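Local structure of DUF1881 domain-containing protein (5Z6D) at residues A48-Y58 and G79-T90; V112-V120 and Y130-E138. The protein is of undefined cellular role but pairs a beta-gamma-crystallin domain with an Ig-like domain, and the interface between them leaves its calcium-binding site inoperative. The protein carries 1 engineered substitution. One frame throughout, in Å; residues are numbered along the deposited sequence.

Contact 1 of 2, residues A48-Y58 and G79-T90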
ATOM      1  N   ALA A  48     -18.859  -8.117  -6.902  1.00 30.26           N
ATOM      2  CA  ALA A  48     -18.075  -8.681  -8.001  1.00 28.20           C
ATOM      3  C   ALA A  48     -17.176  -7.671  -8.732  1.00 33.67           C
ATOM      4  O   ALA A  48     -16.197  -8.053  -9.371  1.00 36.72           O
ATOM      5  CB  ALA A  48     -19.021  -9.343  -8.996  1.00 33.54           C
ATOM      6  N   SER A  49     -17.520  -6.391  -8.649  1.00 29.92           N
ATOM      7  CA  SER A  49     -16.749  -5.358  -9.327  1.00 36.50           C
ATOM      8  C   SER A  49     -16.077  -4.436  -8.319  1.00 40.55           C
ATOM      9  O   SER A  49     -15.534  -3.390  -8.683  1.00 41.77           O
ATOM     10  CB  SER A  49     -17.639  -4.546 -10.263  1.00 37.63           C
ATOM     11  OG  SER A  49     -18.161  -5.369 -11.294  1.00 40.68           O
ATOM     12  N   ALA A  50     -16.128  -4.832  -7.052  1.00 35.05           N
ATOM     13  CA  ALA A  50     -15.557  -4.034  -5.981  1.00 24.05           C
ATOM     14  C   ALA A  50     -14.315  -4.712  -5.414  1.00 20.05           C
ATOM     15  O   ALA A  50     -14.008  -5.876  -5.707  1.00 23.18           O
ATOM     16  CB  ALA A  50     -16.578  -3.802  -4.891  1.00 23.32           C
ATOM     17  N   LYS A  51     -13.607  -3.966  -4.584  1.00 17.65           N
ATOM     18  CA  LYS A  51     -12.419  -4.450  -3.923  1.00 18.78           C
ATOM     19  C   LYS A  51     -12.182  -3.518  -2.741  1.00 17.99           C
ATOM     20  O   LYS A  51     -12.529  -2.340  -2.811  1.00 17.96           O
ATOM     21  CB  LYS A  51     -11.259  -4.460  -4.909  1.00 30.07           C
ATOM     22  CG  LYS A  51      -9.874  -4.480  -4.359  1.00 26.84           C
ATOM     23  CD  LYS A  51      -8.943  -4.337  -5.550  1.00 25.50           C
ATOM     24  CE  LYS A  51      -7.505  -4.412  -5.181  1.00 33.58           C
ATOM     25  NZ  LYS A  51      -6.723  -4.517  -6.432  1.00 34.19           N
ATOM     26  N   VAL A  52     -11.653  -4.035  -1.634  1.00 17.27           N
ATOM     27  CA  VAL A  52     -11.328  -3.174  -0.500  1.00 16.81           C
ATOM     28  C   VAL A  52      -9.828  -3.118  -0.306  1.00 18.85           C
ATOM     29  O   VAL A  52      -9.159  -4.156  -0.276  1.00 17.78           O
ATOM     30  CB  VAL A  52     -11.950  -3.656   0.818  1.00 15.58           C
ATOM     31  CG1 VAL A  52     -11.642  -2.667   1.945  1.00 18.87           C
ATOM     32  CG2 VAL A  52     -13.450  -3.851   0.685  1.00 21.36           C
ATOM     33  N   ILE A  53      -9.301  -1.907  -0.186  1.00 14.09           N
ATOM     34  CA  ILE A  53      -7.924  -1.740   0.259  1.00 15.77           C
ATOM     35  C   ILE A  53      -7.957  -1.178   1.667  1.00 14.41           C
ATOM     36  O   ILE A  53      -8.498  -0.104   1.882  1.00 15.45           O
ATOM     37  CB  ILE A  53      -7.129  -0.819  -0.680  1.00 15.45           C
ATOM     38  CG1 ILE A  53      -7.096  -1.404  -2.098  1.00 15.13           C
ATOM     39  CG2 ILE A  53      -5.712  -0.602  -0.131  1.00 17.00           C
ATOM     40  CD1 ILE A  53      -6.579  -0.422  -3.148  1.00 20.91           C
ATOM     41  N   ALA A  54      -7.395  -1.910   2.628  1.00 15.32           N
ATOM     42  CA  ALA A  54      -7.418  -1.505   4.043  1.00 14.45           C
ATOM     43  C   ALA A  54      -5.997  -1.287   4.558  1.00 16.62           C
ATOM     44  O   ALA A  54      -5.109  -2.061   4.240  1.00 16.37           O
ATOM     45  CB  ALA A  54      -8.147  -2.569   4.895  1.00 19.20           C
ATOM     46  N   TRP A  55      -5.775  -0.234   5.346  1.00 15.86           N
ATOM     47  CA  TRP A  55      -4.436   0.030   5.827  1.00 17.11           C
ATOM     48  C   TRP A  55      -4.445   0.759   7.159  1.00 18.57           C
ATOM     49  O   TRP A  55      -5.493   0.941   7.795  1.00 20.30           O
ATOM     50  CB  TRP A  55      -3.612   0.789   4.766  1.00 15.23           C
ATOM     51  CG  TRP A  55      -3.960   2.238   4.426  1.00 13.34           C
ATOM     52  CD1 TRP A  55      -3.272   3.349   4.825  1.00 18.08           C
ATOM     53  CD2 TRP A  55      -5.016   2.698   3.558  1.00 15.78           C
ATOM     54  NE1 TRP A  55      -3.846   4.481   4.271  1.00 19.83           N
ATOM     55  CE2 TRP A  55      -4.913   4.113   3.506  1.00 17.81           C
ATOM     56  CE3 TRP A  55      -6.032   2.067   2.834  1.00 19.47           C
ATOM     57  CZ2 TRP A  55      -5.803   4.901   2.750  1.00 18.54           C
ATOM     58  CZ3 TRP A  55      -6.912   2.849   2.087  1.00 19.92           C
ATOM     59  CH2 TRP A  55      -6.787   4.252   2.049  1.00 20.90           C
ATOM     60  N   GLN A  56      -3.247   1.131   7.590  1.00 25.59           N
ATOM     61  CA  GLN A  56      -3.033   1.679   8.914  1.00 23.40           C
ATOM     62  C   GLN A  56      -2.767   3.180   8.830  1.00 24.99           C
ATOM     63  O   GLN A  56      -1.729   3.599   8.340  1.00 31.74           O
ATOM     64  CB  GLN A  56      -1.864   0.953   9.579  1.00 30.19           C
ATOM     65  CG  GLN A  56      -1.627   1.381  10.994  1.00 35.99           C
ATOM     66  CD  GLN A  56      -2.889   1.320  11.807  1.00 36.93           C
ATOM     67  OE1 GLN A  56      -3.466   2.351  12.157  1.00 34.81           O
ATOM     68  NE2 GLN A  56      -3.342   0.107  12.100  1.00 34.92           N
ATOM     69  N   HIS A  57      -3.700   3.994   9.301  1.00 30.57           N
ATOM     70  CA  HIS A  57      -3.482   5.429   9.171  1.00 45.53           C
ATOM     71  C   HIS A  57      -3.013   6.063  10.478  1.00 39.95           C
ATOM     72  O   HIS A  57      -2.810   7.274  10.543  1.00 44.27           O
ATOM     73  CB  HIS A  57      -4.744   6.119   8.642  1.00 54.85           C
ATOM     74  CG  HIS A  57      -5.737   6.478   9.696  1.00 64.09           C
ATOM     75  ND1 HIS A  57      -6.492   5.539  10.360  1.00 70.75           N
ATOM     76  CD2 HIS A  57      -6.124   7.685  10.178  1.00 69.17           C
ATOM     77  CE1 HIS A  57      -7.294   6.146  11.217  1.00 73.43           C
ATOM     78  NE2 HIS A  57      -7.086   7.448  11.129  1.00 73.70           N
ATOM     79  N   TYR A  58      -2.806   5.242  11.506  1.00 34.14           N
ATOM     80  CA  TYR A  58      -2.280   5.747  12.781  1.00 40.88           C
ATOM     81  C   TYR A  58      -0.775   5.544  12.925  1.00 45.15           C
ATOM     82  O   TYR A  58      -0.201   5.835  13.974  1.00 48.88           O
ATOM     83  CB  TYR A  58      -2.996   5.087  13.960  1.00 43.54           C
ATOM     84  CG  TYR A  58      -4.430   5.521  14.084  1.00 49.51           C
ATOM     85  CD1 TYR A  58      -4.769   6.867  14.027  1.00 53.94           C
ATOM     86  CD2 TYR A  58      -5.450   4.588  14.226  1.00 54.42           C
ATOM     87  CE1 TYR A  58      -6.084   7.277  14.126  1.00 55.96           C
ATOM     88  CE2 TYR A  58      -6.771   4.987  14.322  1.00 57.19           C
ATOM     89  CZ  TYR A  58      -7.080   6.333  14.274  1.00 57.14           C
ATOM     90  OH  TYR A  58      -8.388   6.745  14.364  1.00 55.93           O
ATOM     91  N   GLY A  79      -3.885  -4.010  13.167  1.00 45.85           N
ATOM     92  CA  GLY A  79      -4.804  -3.021  13.685  1.00 46.34           C
ATOM     93  C   GLY A  79      -5.305  -2.077  12.616  1.00 44.99           C
ATOM     94  O   GLY A  79      -5.461  -0.891  12.898  1.00 52.18           O
ATOM     95  N   LEU A  80      -5.548  -2.585  11.402  1.00 28.92           N
ATOM     96  CA  LEU A  80      -5.877  -1.707  10.265  1.00 21.39           C
ATOM     97  C   LEU A  80      -7.057  -0.811  10.622  1.00 23.22           C
ATOM     98  O   LEU A  80      -8.010  -1.252  11.264  1.00 24.52           O
ATOM     99  CB  LEU A  80      -6.186  -2.524   9.006  1.00 21.85           C
ATOM    100  CG  LEU A  80      -5.108  -3.519   8.563  1.00 24.03           C
ATOM    101  CD1 LEU A  80      -5.398  -4.012   7.158  1.00 24.59           C
ATOM    102  CD2 LEU A  80      -3.709  -2.916   8.640  1.00 24.92           C
ATOM    103  N   SER A  81      -6.977   0.459  10.241  1.00 22.84           N
ATOM    104  CA  SER A  81      -7.919   1.438  10.763  1.00 24.14           C
ATOM    105  C   SER A  81      -8.539   2.297   9.679  1.00 22.58           C
ATOM    106  O   SER A  81      -9.335   3.182   9.970  1.00 23.17           O
ATOM    107  CB  SER A  81      -7.219   2.331  11.774  1.00 28.16           C
ATOM    108  OG  SER A  81      -6.089   2.928  11.168  1.00 28.31           O
ATOM    109  N   ARG A  82      -8.197   2.030   8.424  1.00 17.69           N
ATOM    110  CA  ARG A  82      -8.762   2.811   7.333  1.00 19.48           C
ATOM    111  C   ARG A  82      -8.995   1.897   6.148  1.00 19.62           C
ATOM    112  O   ARG A  82      -8.283   0.915   5.995  1.00 18.91           O
ATOM    113  CB  ARG A  82      -7.819   3.959   6.962  1.00 19.72           C
ATOM    114  CG  ARG A  82      -8.259   4.817   5.785  1.00 22.89           C
ATOM    115  CD  ARG A  82      -7.342   6.032   5.654  1.00 24.07           C
ATOM    116  NE  ARG A  82      -7.758   6.910   4.565  1.00 24.65           N
ATOM    117  CZ  ARG A  82      -7.027   7.919   4.108  1.00 26.11           C
ATOM    118  NH1 ARG A  82      -5.840   8.169   4.644  1.00 29.90           N
ATOM    119  NH2 ARG A  82      -7.478   8.666   3.108  1.00 31.42           N
ATOM    120  N   PHE A  83     -10.010   2.178   5.338  1.00 15.29           N
ATOM    121  CA  PHE A  83     -10.160   1.429   4.097  1.00 14.81           C
ATOM    122  C   PHE A  83     -10.768   2.274   3.001  1.00 20.42           C
ATOM    123  O   PHE A  83     -11.409   3.280   3.266  1.00 18.48           O
ATOM    124  CB  PHE A  83     -10.991   0.146   4.299  1.00 17.62           C
ATOM    125  CG  PHE A  83     -12.453   0.373   4.655  1.00 16.46           C
ATOM    126  CD1 PHE A  83     -13.413   0.566   3.664  1.00 15.20           C
ATOM    127  CD2 PHE A  83     -12.872   0.336   5.983  1.00 19.44           C
ATOM    128  CE1 PHE A  83     -14.758   0.745   3.984  1.00 17.38           C
ATOM    129  CE2 PHE A  83     -14.224   0.504   6.315  1.00 19.04           C
ATOM    130  CZ  PHE A  83     -15.161   0.711   5.317  1.00 17.40           C
ATOM    131  N   ARG A  84     -10.544   1.856   1.764  1.00 14.34           N
ATOM    132  CA  ARG A  84     -11.160   2.497   0.619  1.00 13.63           C
ATOM    133  C   ARG A  84     -11.800   1.403  -0.208  1.00 17.93           C
ATOM    134  O   ARG A  84     -11.206   0.342  -0.435  1.00 17.27           O
ATOM    135  CB  ARG A  84     -10.146   3.297  -0.213  1.00 16.62           C
ATOM    136  CG  ARG A  84     -10.800   4.081  -1.343  1.00 21.09           C
ATOM    137  CD  ARG A  84      -9.796   4.952  -2.108  1.00 23.87           C
ATOM    138  NE  ARG A  84      -9.100   5.906  -1.249  1.00 25.63           N
ATOM    139  CZ  ARG A  84      -8.155   6.734  -1.687  1.00 31.30           C
ATOM    140  NH1 ARG A  84      -7.801   6.704  -2.966  1.00 27.33           N
ATOM    141  NH2 ARG A  84      -7.558   7.579  -0.853  1.00 34.45           N
ATOM    142  N   VAL A  85     -13.037   1.636  -0.616  1.00 15.99           N
ATOM    143  CA  VAL A  85     -13.708   0.742  -1.536  1.00 16.06           C
ATOM    144  C   VAL A  85     -13.441   1.242  -2.948  1.00 19.11           C
ATOM    145  O   VAL A  85     -13.767   2.397  -3.282  1.00 19.99           O
ATOM    146  CB  VAL A  85     -15.225   0.670  -1.285  1.00 15.32           C
ATOM    147  CG1 VAL A  85     -15.847  -0.393  -2.180  1.00 18.03           C
ATOM    148  CG2 VAL A  85     -15.524   0.417   0.206  1.00 18.54           C
ATOM    149  N   VAL A  86     -12.817   0.391  -3.753  1.00 17.50           N
ATOM    150  CA  VAL A  86     -12.376   0.764  -5.096  1.00 17.24           C
ATOM    151  C   VAL A  86     -12.891  -0.213  -6.151  1.00 20.17           C
ATOM    152  O   VAL A  86     -13.380  -1.309  -5.829  1.00 20.25           O
ATOM    153  CB  VAL A  86     -10.833   0.838  -5.185  1.00 19.67           C
ATOM    154  CG1 VAL A  86     -10.278   1.896  -4.218  1.00 17.65           C
ATOM    155  CG2 VAL A  86     -10.211  -0.537  -4.923  1.00 20.98           C
ATOM    156  N   ASP A  87     -12.790   0.178  -7.417  1.00 21.24           N
ATOM    157  CA  ASP A  87     -13.110  -0.736  -8.510  1.00 22.62           C
ATOM    158  C   ASP A  87     -12.187  -1.951  -8.473  1.00 19.55           C
ATOM    159  O   ASP A  87     -11.074  -1.876  -7.962  1.00 22.50           O
ATOM    160  CB  ASP A  87     -12.995  -0.034  -9.864  1.00 28.41           C
ATOM    161  CG  ASP A  87     -14.003   1.090 -10.025  1.00 43.77           C
ATOM    162  OD1 ASP A  87     -15.207   0.786 -10.156  1.00 46.96           O
ATOM    163  OD2 ASP A  87     -13.597   2.273 -10.022  1.00 41.08           O
ATOM    164  N   ASP A  88     -12.649  -3.076  -9.008  1.00 24.17           N
ATOM    165  CA  ASP A  88     -11.861  -4.304  -8.978  1.00 25.34           C
ATOM    166  C   ASP A  88     -10.491  -4.185  -9.656  1.00 28.57           C
ATOM    167  O   ASP A  88      -9.550  -4.893  -9.293  1.00 29.38           O
ATOM    168  CB  ASP A  88     -12.657  -5.448  -9.620  1.00 33.81           C
ATOM    169  CG  ASP A  88     -13.137  -5.118 -11.023  1.00 54.93           C
ATOM    170  OD1 ASP A  88     -12.354  -4.560 -11.819  1.00 63.65           O
ATOM    171  OD2 ASP A  88     -14.305  -5.418 -11.336  1.00 67.81           O
ATOM    172  N   ASP A  89     -10.370  -3.282 -10.627  1.00 22.67           N
ATOM    173  CA  ASP A  89      -9.133  -3.174 -11.378  1.00 25.49           C
ATOM    174  C   ASP A  89      -8.304  -1.975 -10.929  1.00 25.94           C
ATOM    175  O   ASP A  89      -7.306  -1.622 -11.558  1.00 25.28           O
ATOM    176  CB  ASP A  89      -9.412  -3.108 -12.889  1.00 38.14           C
ATOM    177  CG  ASP A  89     -10.357  -1.982 -13.275  1.00 45.13           C
ATOM    178  OD1 ASP A  89     -11.069  -1.441 -12.398  1.00 41.15           O
ATOM    179  OD2 ASP A  89     -10.396  -1.650 -14.480  1.00 53.57           O
ATOM    180  N   THR A  90      -8.720  -1.355  -9.833  1.00 21.47           N
ATOM    181  CA  THR A  90      -7.891  -0.349  -9.178  1.00 20.83           C
ATOM    182  C   THR A  90      -6.762  -1.057  -8.441  1.00 23.69           C
ATOM    183  O   THR A  90      -6.967  -2.126  -7.864  1.00 24.62           O
ATOM    184  CB  THR A  90      -8.719   0.507  -8.224  1.00 21.26           C
ATOM    185  OG1 THR A  90      -9.602   1.337  -8.992  1.00 24.18           O
ATOM    186  CG2 THR A  90      -7.829   1.383  -7.357  1.00 20.73           C
TER

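Contact 2 of 2, residues V112-V120 and Y130-E138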
ATOM      1  N   VAL A 112       8.397   7.567   1.987  1.00 13.10           N
ATOM      2  CA  VAL A 112       7.640   7.806   0.781  1.00 14.51           C
ATOM      3  C   VAL A 112       6.462   8.692   1.149  1.00 20.12           C
ATOM      4  O   VAL A 112       5.599   8.282   1.919  1.00 19.74           O
ATOM      5  CB  VAL A 112       7.137   6.480   0.158  1.00 18.15           C
ATOM      6  CG1 VAL A 112       6.397   6.756  -1.126  1.00 18.48           C
ATOM      7  CG2 VAL A 112       8.294   5.530  -0.111  1.00 17.35           C
ATOM      8  N   ASP A 113       6.449   9.927   0.648  1.00 17.88           N
ATOM      9  CA  ASP A 113       5.435  10.876   1.088  1.00 18.93           C
ATOM     10  C   ASP A 113       4.169  10.767   0.261  1.00 20.42           C
ATOM     11  O   ASP A 113       3.829  11.682  -0.489  1.00 24.89           O
ATOM     12  CB  ASP A 113       5.968  12.306   1.022  1.00 24.52           C
ATOM     13  CG  ASP A 113       6.689  12.716   2.284  1.00 47.09           C
ATOM     14  OD1 ASP A 113       6.592  11.980   3.290  1.00 51.56           O
ATOM     15  OD2 ASP A 113       7.341  13.783   2.272  1.00 53.96           O
ATOM     16  N   ALA A 114       3.482   9.638   0.385  1.00 17.23           N
ATOM     17  CA  ALA A 114       2.277   9.397  -0.390  1.00 20.89           C
ATOM     18  C   ALA A 114       1.133  10.281   0.081  1.00 21.62           C
ATOM     19  O   ALA A 114       0.702  10.195   1.231  1.00 25.52           O
ATOM     20  CB  ALA A 114       1.884   7.946  -0.291  1.00 19.26           C
ATOM     21  N   ARG A 115       0.623  11.119  -0.811  1.00 19.89           N
ATOM     22  CA  ARG A 115      -0.354  12.097  -0.376  1.00 27.27           C
ATOM     23  C   ARG A 115      -1.753  11.492  -0.270  1.00 31.27           C
ATOM     24  O   ARG A 115      -2.594  12.018   0.463  1.00 35.35           O
ATOM     25  CB  ARG A 115      -0.338  13.306  -1.311  1.00 27.22           C
ATOM     26  CG  ARG A 115       0.982  14.062  -1.251  1.00 32.78           C
ATOM     27  CD  ARG A 115       0.963  15.323  -2.098  1.00 40.81           C
ATOM     28  NE  ARG A 115       0.237  16.418  -1.458  1.00 49.97           N
ATOM     29  CZ  ARG A 115       0.367  17.697  -1.799  1.00 54.71           C
ATOM     30  NH1 ARG A 115       1.205  18.046  -2.767  1.00 53.68           N
ATOM     31  NH2 ARG A 115      -0.336  18.630  -1.168  1.00 56.43           N
ATOM     32  N   ASP A 116      -1.994  10.375  -0.960  1.00 25.28           N
ATOM     33  CA  ASP A 116      -3.312   9.753  -0.907  1.00 26.14           C
ATOM     34  C   ASP A 116      -3.437   8.825   0.307  1.00 25.96           C
ATOM     35  O   ASP A 116      -4.375   8.965   1.091  1.00 29.00           O
ATOM     36  CB  ASP A 116      -3.653   9.008  -2.223  1.00 32.34           C
ATOM     37  CG  ASP A 116      -2.597   7.976  -2.649  1.00 28.94           C
ATOM     38  OD1 ASP A 116      -1.535   7.873  -2.003  1.00 26.34           O
ATOM     39  OD2 ASP A 116      -2.844   7.263  -3.659  1.00 25.34           O
ATOM     40  N   VAL A 117      -2.479   7.921   0.502  1.00 20.23           N
ATOM     41  CA  VAL A 117      -2.595   6.949   1.582  1.00 22.33           C
ATOM     42  C   VAL A 117      -1.849   7.372   2.851  1.00 21.01           C
ATOM     43  O   VAL A 117      -2.026   6.779   3.908  1.00 22.11           O
ATOM     44  CB  VAL A 117      -2.082   5.548   1.157  1.00 20.38           C
ATOM     45  CG1 VAL A 117      -2.919   4.983   0.015  1.00 23.33           C
ATOM     46  CG2 VAL A 117      -0.612   5.612   0.772  1.00 20.88           C
ATOM     47  N   GLY A 118      -1.018   8.405   2.758  1.00 19.62           N
ATOM     48  CA  GLY A 118      -0.284   8.877   3.920  1.00 22.20           C
ATOM     49  C   GLY A 118       1.174   8.481   3.869  1.00 24.01           C
ATOM     50  O   GLY A 118       1.526   7.518   3.189  1.00 22.19           O
ATOM     51  N   THR A 119       2.016   9.231   4.573  1.00 21.83           N
ATOM     52  CA  THR A 119       3.448   8.959   4.633  1.00 19.00           C
ATOM     53  C   THR A 119       3.753   7.538   5.102  1.00 18.27           C
ATOM     54  O   THR A 119       3.168   7.052   6.084  1.00 19.30           O
ATOM     55  CB  THR A 119       4.152   9.959   5.573  1.00 25.70           C
ATOM     56  OG1 THR A 119       3.932  11.289   5.089  1.00 29.42           O
ATOM     57  CG2 THR A 119       5.654   9.687   5.636  1.00 27.22           C
ATOM     58  N   VAL A 120       4.688   6.890   4.408  1.00 17.80           N
ATOM     59  CA  VAL A 120       5.141   5.555   4.781  1.00 15.54           C
ATOM     60  C   VAL A 120       6.639   5.586   5.028  1.00 18.04           C
ATOM     61  O   VAL A 120       7.379   6.206   4.274  1.00 20.89           O
ATOM     62  CB  VAL A 120       4.812   4.536   3.681  1.00 19.68           C
ATOM     63  CG1 VAL A 120       5.382   3.174   3.998  1.00 17.35           C
ATOM     64  CG2 VAL A 120       3.294   4.426   3.517  1.00 20.88           C
ATOM     65  N   TYR A 130       5.052  -5.787   2.678  1.00 26.73           N
ATOM     66  CA  TYR A 130       5.072  -4.633   1.789  1.00 20.97           C
ATOM     67  C   TYR A 130       4.374  -3.450   2.436  1.00 21.21           C
ATOM     68  O   TYR A 130       3.525  -3.614   3.315  1.00 26.54           O
ATOM     69  CB  TYR A 130       4.403  -4.959   0.449  1.00 18.94           C
ATOM     70  CG  TYR A 130       5.301  -5.643  -0.560  1.00 22.10           C
ATOM     71  CD1 TYR A 130       5.693  -4.984  -1.714  1.00 17.70           C
ATOM     72  CD2 TYR A 130       5.740  -6.953  -0.372  1.00 23.22           C
ATOM     73  CE1 TYR A 130       6.493  -5.596  -2.645  1.00 20.09           C
ATOM     74  CE2 TYR A 130       6.554  -7.574  -1.302  1.00 23.27           C
ATOM     75  CZ  TYR A 130       6.928  -6.886  -2.436  1.00 24.22           C
ATOM     76  OH  TYR A 130       7.739  -7.466  -3.386  1.00 27.77           O
ATOM     77  N   GLY A 131       4.739  -2.248   2.006  1.00 18.97           N
ATOM     78  CA  GLY A 131       4.039  -1.066   2.437  1.00 18.94           C
ATOM     79  C   GLY A 131       3.227  -0.458   1.312  1.00 18.92           C
ATOM     80  O   GLY A 131       3.704  -0.332   0.189  1.00 17.55           O
ATOM     81  N   LEU A 132       2.005  -0.061   1.636  1.00 16.79           N
ATOM     82  CA  LEU A 132       1.113   0.578   0.690  1.00 16.42           C
ATOM     83  C   LEU A 132       1.572   2.016   0.470  1.00 18.91           C
ATOM     84  O   LEU A 132       1.597   2.806   1.415  1.00 19.72           O
ATOM     85  CB  LEU A 132      -0.324   0.536   1.215  1.00 16.12           C
ATOM     86  CG  LEU A 132      -1.367   1.238   0.349  1.00 16.17           C
ATOM     87  CD1 LEU A 132      -1.638   0.449  -0.933  1.00 17.29           C
ATOM     88  CD2 LEU A 132      -2.650   1.495   1.138  1.00 18.32           C
ATOM     89  N   VAL A 133       1.949   2.355  -0.765  1.00 16.57           N
ATOM     90  CA  VAL A 133       2.481   3.688  -1.045  1.00 14.20           C
ATOM     91  C   VAL A 133       1.653   4.437  -2.089  1.00 17.93           C
ATOM     92  O   VAL A 133       1.986   5.574  -2.479  1.00 19.50           O
ATOM     93  CB  VAL A 133       3.969   3.632  -1.503  1.00 16.03           C
ATOM     94  CG1 VAL A 133       4.874   3.074  -0.389  1.00 17.08           C
ATOM     95  CG2 VAL A 133       4.126   2.814  -2.779  1.00 16.64           C
ATOM     96  N   GLY A 134       0.557   3.835  -2.542  1.00 17.94           N
ATOM     97  CA  GLY A 134      -0.347   4.588  -3.402  1.00 16.79           C
ATOM     98  C   GLY A 134      -1.536   3.760  -3.846  1.00 16.13           C
ATOM     99  O   GLY A 134      -1.533   2.540  -3.667  1.00 17.48           O
ATOM    100  N   ILE A 135      -2.559   4.410  -4.392  1.00 17.24           N
ATOM    101  CA  ILE A 135      -3.693   3.697  -4.980  1.00 15.69           C
ATOM    102  C   ILE A 135      -3.932   4.307  -6.348  1.00 19.25           C
ATOM    103  O   ILE A 135      -4.069   5.523  -6.463  1.00 23.15           O
ATOM    104  CB  ILE A 135      -4.963   3.818  -4.113  1.00 15.95           C
ATOM    105  CG1 ILE A 135      -4.730   3.170  -2.742  1.00 17.50           C
ATOM    106  CG2 ILE A 135      -6.163   3.167  -4.806  1.00 19.51           C
ATOM    107  CD1 ILE A 135      -5.886   3.320  -1.746  1.00 16.70           C
ATOM    108  N   MET A 136      -3.953   3.482  -7.386  1.00 17.56           N
ATOM    109  CA  MET A 136      -4.121   4.009  -8.737  1.00 20.27           C
ATOM    110  C   MET A 136      -5.201   3.272  -9.484  1.00 20.26           C
ATOM    111  O   MET A 136      -5.067   2.082  -9.744  1.00 22.99           O
ATOM    112  CB  MET A 136      -2.824   3.920  -9.528  1.00 23.50           C
ATOM    113  CG  MET A 136      -2.975   4.475 -10.945  1.00 27.41           C
ATOM    114  SD  MET A 136      -1.430   4.578 -11.867  1.00 28.48           S
ATOM    115  CE  MET A 136      -0.540   5.831 -10.934  1.00 26.24           C
ATOM    116  N   PRO A 137      -6.263   3.990  -9.860  1.00 25.23           N
ATOM    117  CA  PRO A 137      -7.312   3.394 -10.692  1.00 23.40           C
ATOM    118  C   PRO A 137      -6.779   3.027 -12.070  1.00 29.60           C
ATOM    119  O   PRO A 137      -5.774   3.589 -12.521  1.00 26.19           O
ATOM    120  CB  PRO A 137      -8.364   4.505 -10.784  1.00 28.50           C
ATOM    121  CG  PRO A 137      -7.605   5.769 -10.531  1.00 35.19           C
ATOM    122  CD  PRO A 137      -6.535   5.402  -9.543  1.00 31.31           C
ATOM    123  N   GLU A 138      -7.437   2.078 -12.727  1.00 28.10           N
ATOM    124  CA  GLU A 138      -7.058   1.686 -14.077  1.00 32.75           C
ATOM    125  C   GLU A 138      -7.102   2.926 -14.963  1.00 29.70           C
ATOM    126  O   GLU A 138      -8.078   3.676 -14.936  1.00 29.97           O
ATOM    127  CB  GLU A 138      -7.990   0.586 -14.597  1.00 35.33           C
ATOM    128  CG  GLU A 138      -7.619   0.024 -15.956  1.00 44.39           C
ATOM    129  CD  GLU A 138      -8.195   0.833 -17.094  1.00 54.91           C
ATOM    130  OE1 GLU A 138      -9.211   1.527 -16.877  1.00 57.89           O
ATOM    131  OE2 GLU A 138      -7.628   0.779 -18.203  1.00 60.15           O
TER

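Contact 1 of 2, residues A48-Y58 and G79-T90
Trp55 and Arg82 lie side by side and point the same way from neighbouring antiparallel strands, 50-55 and 82-87, of the beta-gamma-crystallin domain. Arg82 is extended as far as NE, with CG anti to the backbone N (chi1 177°), and this lays its methylenes along the indole: CG makes a CH-pi contact over the six-membered ring, 4.0 Å from its centroid. The guanidinium carries on past the rim, NE 3.3 Å from Trp55 CZ2, and its plane is turned 34° from the ring. Asp30 forms salt bridges with both Arg82 and Arg84. Arg84 comes to the indole differently, its CB in the ring plane at the edge near CZ3. On the other face of the sheet, the Val52 and Phe83 side chains cross at a slant, CG1 of the valine meeting CB of the phenylalanine, and Ala54 CB packs on the same CB and on Leu80 CD1. Trp55 O accepts from both Ser81 N and Arg82 N, which reach it from opposite faces of the carbonyl plane: a classic beta bulge. Ser81 of the bulge, with Gln56 and Gly79 beside it, belongs to the calcium site, which is empty here. Gln56 OE1 takes Tyr58 N on an in-plane lone pair and Ser81 OG from above the amide plane. At the far end, the extended Lys51 directs NZ nearly straight at the carbonyl of Thr90, 2.8 Å from its O.

Contact 2 of 2, residues V112-V120 and Y130-E138
Asp116 and Ile135 provide the polar link between the 112-120 loop and strand 131-136. The backbone N of Ile135 donates to Asp116 OD2 at 3.0 Å, on the syn side of the carboxylate and 28° out of its plane. The other oxygen, OD1, turns back to its own loop, where Val117 N meets it from above the carboxylate plane at 2.7 Å. Asp116 CG sits between the backbone N and the carbonyl carbon (chi1 54°), a torsion that lets one carboxylate serve both segments. Were Asp116 replaced by alanine, the N-H of Ile135 would probably lose this acceptor and that of Val117 its carboxylate partner.

The apolar contacts centre on two valines. Val117 CG1, anti to the carbonyl carbon, reaches between two side chains of the strand, 3.7 Å from Leu132 CD2 and 3.8 Å from Ile135 CG1, the valine crossing each at a slant. Its other branch, CG2, lies against the strand backbone near Leu132 O. Val133 faces the hairpin ends instead: its CB is 4.0 Å from Val112 CG1, the two side chains meeting at about a right angle, and its CG1 approaches Val120 CB.

Close carbon-to-carbonyl packing completes the contact. Ala114 CB rests 3.2 Å from Val133 O, and Val120 CG2 lies equally near Leu132 O.

Within the loop, Val112 and Val120 exchange two backbone hydrogen bonds. Val133 and Gly134 both face Ile93 of strand 91-99, forming a classic beta bulge. The loop joining strands 108-112 and 120-123 of one sheet, with Val112 and Val120 at its ends, thus packs on edge strand 131-136 of the other, an arrangement consistent with the beta sandwich of an Ig-like domain.

Overall arrangement
Contact 1 belongs to the beta-gamma-crystallin domain and contact 2 to the Ig-like domain, following one another along the chain with centres 12 Å apart. They meet directly: Trp55 NE1 lies 3.0 Å from Val117 O, a probable hydrogen bond, while Leu132 and Ile135 pack on Ile53 and Trp55. At the other end Thr90 CG2 touches Ile135 CG2 at 3.5 Å. Contact 1 holds three of the calcium-site residues, and Asp39, the fourth, has its side chain about 8 Å from that of Ser81. Leu132 comes about as near to Gln56, side chain to side chain, consistent with the interdomain interface influencing the calcium site.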